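Local coordinates for sulfide-quinone reductase (Aquifex aeolicus, PDB 3HYW), which uses FAD to oxidise hydrogen sulfide and pass the electrons to a quinone, building polysulfide that is probably released as cyclooctasulfur, at residues Gly40-Pro43 and Ala44-His47. Numbering follows the deposited sequence.
With FAD (flavin-adenine dinucleotide), chain G.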
loop_
_atom_site.group_PDB
_atom_site.type_symbol
_atom_site.label_atom_id
_atom_site.label_comp_id
_atom_site.label_asym_id
_atom_site.label_seq_id
_atom_site.Cartn_x
_atom_site.Cartn_y
_atom_site.Cartn_z
ATOM N N GLY A 40 -34.884 18.914 -0.250
ATOM C CA GLY A 40 -33.769 18.840 0.690
ATOM C C GLY A 40 -32.472 18.572 -0.051
ATOM O O GLY A 40 -32.391 17.628 -0.827
ATOM N N PHE A 41 -31.460 19.406 0.174
ATOM C CA PHE A 41 -30.158 19.173 -0.443
ATOM C C PHE A 41 -29.414 18.076 0.313
ATOM O O PHE A 41 -28.675 18.328 1.283
ATOM C CB PHE A 41 -29.325 20.455 -0.551
ATOM C CG PHE A 41 -28.050 20.278 -1.349
ATOM C CD1 PHE A 41 -28.098 20.073 -2.723
ATOM C CD2 PHE A 41 -26.814 20.295 -0.722
ATOM C CE1 PHE A 41 -26.932 19.907 -3.461
ATOM C CE2 PHE A 41 -25.640 20.128 -1.451
ATOM C CZ PHE A 41 -25.703 19.937 -2.823
ATOM N N THR A 42 -29.643 16.851 -0.147
ATOM C CA THR A 42 -29.135 15.636 0.493
ATOM C C THR A 42 -27.622 15.653 0.806
ATOM O O THR A 42 -27.216 15.243 1.901
ATOM C CB THR A 42 -29.525 14.360 -0.318
ATOM O OG1 THR A 42 -30.870 14.481 -0.814
ATOM C CG2 THR A 42 -29.467 13.158 0.558
ATOM N N PRO A 43 -26.777 16.102 -0.151
ATOM C CA PRO A 43 -25.336 16.158 0.141
ATOM C C PRO A 43 -24.892 17.032 1.328
ATOM O O PRO A 43 -23.731 16.938 1.744
ATOM C CB PRO A 43 -24.743 16.707 -1.162
ATOM C CG PRO A 43 -25.693 16.281 -2.201
ATOM C CD PRO A 43 -27.039 16.497 -1.548
ATOM N N ALA A 44 -25.785 17.865 1.858
ATOM C CA ALA A 44 -25.471 18.665 3.046
ATOM C C ALA A 44 -26.054 18.060 4.324
ATOM O O ALA A 44 -25.940 18.649 5.395
ATOM C CB ALA A 44 -25.937 20.128 2.874
ATOM N N PHE A 45 -26.677 16.886 4.206
ATOM C CA PHE A 45 -27.244 16.202 5.372
ATOM C C PHE A 45 -26.188 15.755 6.404
ATOM O O PHE A 45 -26.435 15.859 7.610
ATOM C CB PHE A 45 -28.161 15.028 4.974
ATOM C CG PHE A 45 -29.473 15.443 4.326
ATOM C CD1 PHE A 45 -29.818 16.787 4.172
ATOM C CD2 PHE A 45 -30.378 14.474 3.906
ATOM C CE1 PHE A 45 -31.027 17.153 3.577
ATOM C CE2 PHE A 45 -31.596 14.827 3.321
ATOM C CZ PHE A 45 -31.918 16.170 3.154
ATOM N N PRO A 46 -25.017 15.251 5.945
ATOM C CA PRO A 46 -23.956 14.990 6.931
ATOM C C PRO A 46 -23.533 16.237 7.711
ATOM O O PRO A 46 -23.238 16.154 8.905
ATOM C CB PRO A 46 -22.791 14.462 6.076
ATOM C CG PRO A 46 -23.448 13.919 4.824
ATOM C CD PRO A 46 -24.603 14.856 4.580
ATOM N N HIS A 47 -23.505 17.383 7.033
ATOM C CA HIS A 47 -23.183 18.656 7.668
ATOM C C HIS A 47 -24.305 19.082 8.609
ATOM O O HIS A 47 -24.038 19.635 9.669
ATOM C CB HIS A 47 -22.948 19.734 6.605
ATOM C CG HIS A 47 -22.000 19.324 5.522
ATOM N ND1 HIS A 47 -22.319 18.376 4.572
ATOM C CD2 HIS A 47 -20.744 19.736 5.235
ATOM C CE1 HIS A 47 -21.297 18.216 3.753
ATOM N NE2 HIS A 47 -20.330 19.035 4.129
HETATM P PA FAD G . -34.319 12.203 -2.997
HETATM O O1A FAD G . -33.505 13.403 -3.408
HETATM O O2A FAD G . -34.161 11.644 -1.617
HETATM O O5B FAD G . -35.847 12.603 -3.247
HETATM C C5B FAD G . -36.935 11.702 -3.134
HETATM C C4B FAD G . -38.189 12.547 -2.975
HETATM O O4B FAD G . -39.352 11.730 -3.108
HETATM C C3B FAD G . -38.266 13.163 -1.588
HETATM O O3B FAD G . -38.744 14.508 -1.711
HETATM C C2B FAD G . -39.278 12.297 -0.864
HETATM O O2B FAD G . -39.946 13.012 0.173
HETATM C C1B FAD G . -40.221 11.926 -1.993
HETATM N N9A FAD G . -41.026 10.694 -1.769
HETATM C C8A FAD G . -40.620 9.539 -1.200
HETATM N N7A FAD G . -41.655 8.661 -1.212
HETATM C C5A FAD G . -42.711 9.282 -1.787
HETATM C C6A FAD G . -44.022 8.902 -2.069
HETATM N N6A FAD G . -44.461 7.664 -1.744
HETATM N N1A FAD G . -44.860 9.784 -2.676
HETATM C C2A FAD G . -44.442 11.018 -3.007
HETATM N N3A FAD G . -43.185 11.411 -2.744
HETATM C C4A FAD G . -42.304 10.561 -2.141
HETATM N N1 FAD G . -24.670 12.226 -4.041
HETATM C C2 FAD G . -23.645 12.973 -4.535
HETATM O O2 FAD G . -23.447 13.019 -5.765
HETATM N N3 FAD G . -22.832 13.684 -3.718
HETATM C C4 FAD G . -23.028 13.662 -2.384
HETATM O O4 FAD G . -22.213 14.363 -1.542
HETATM C C4X FAD G . -24.067 12.905 -1.856
HETATM N N5 FAD G . -24.254 12.881 -0.517
HETATM C C5X FAD G . -25.262 12.158 0.018
HETATM C C6 FAD G . -25.444 12.161 1.406
HETATM C C7 FAD G . -26.468 11.418 1.985
HETATM C C7M FAD G . -26.624 11.446 3.494
HETATM C C8 FAD G . -27.313 10.668 1.163
HETATM C C8M FAD G . -28.446 9.831 1.727
HETATM C C9 FAD G . -27.121 10.666 -0.221
HETATM C C9A FAD G . -26.099 11.421 -0.818
HETATM N N10 FAD G . -25.916 11.443 -2.172
HETATM C C10 FAD G . -24.901 12.173 -2.701
HETATM C "C1'" FAD G . -26.763 10.602 -3.049
HETATM C "C2'" FAD G . -27.872 11.217 -3.877
HETATM O "O2'" FAD G . -27.379 12.348 -4.608
HETATM C "C3'" FAD G . -29.052 11.556 -2.965
HETATM O "O3'" FAD G . -29.499 10.350 -2.300
HETATM C "C4'" FAD G . -30.202 12.171 -3.751
HETATM O "O4'" FAD G . -31.070 12.831 -2.820
HETATM C "C5'" FAD G . -30.970 11.110 -4.530
HETATM O "O5'" FAD G . -31.978 11.726 -5.326
HETATM P P FAD G . -33.443 11.080 -5.513
HETATM O O1P FAD G . -34.251 12.033 -6.353
HETATM O O2P FAD G . -33.328 9.633 -5.941
HETATM O O3P FAD G . -34.052 11.003 -4.022
#
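The carbonyl oxygen of Thr42 accepts the amide of Phe45, N to O 2.9 Å. One residue earlier the same step is taken by Ala44 N, which bonds to Phe41 O at 3.0 Å, and the two i to i+3 bonds wind the chain into a 3-10 turn leading into helix 45-50. The side chain of Phe45, with CG beside its backbone N (chi1 -70°), turns back against the turn and lays one ring face on Thr42 CA, a CH-pi contact of 3.6 Å to the ring centroid. The ring of Phe41, its CG anti to the backbone N, takes Pro43 CD over its centre while Ala44 CB meets its edge in plane. Phe41 thus backs Pro43 and Phe45 backs Thr42, the two residues that meet the cofactor. Thr42 OG1 shares a 2.6 Å hydrogen bond with ribityl O4' of FAD. Both residues pack on one face of the isoalloxazine, Thr42 CG2 over the dimethylbenzene end, 3.3 Å from C8, and Pro43 CG over the pyrimidine end, 3.7 Å from C4. Further along, His47 NE2 is hydrogen-bonded to Asp350 OD2. A buried strand-to-helix turn thus lines the FAD site of a flavoprotein of the pyridine nucleotide-disulphide oxidoreductase family.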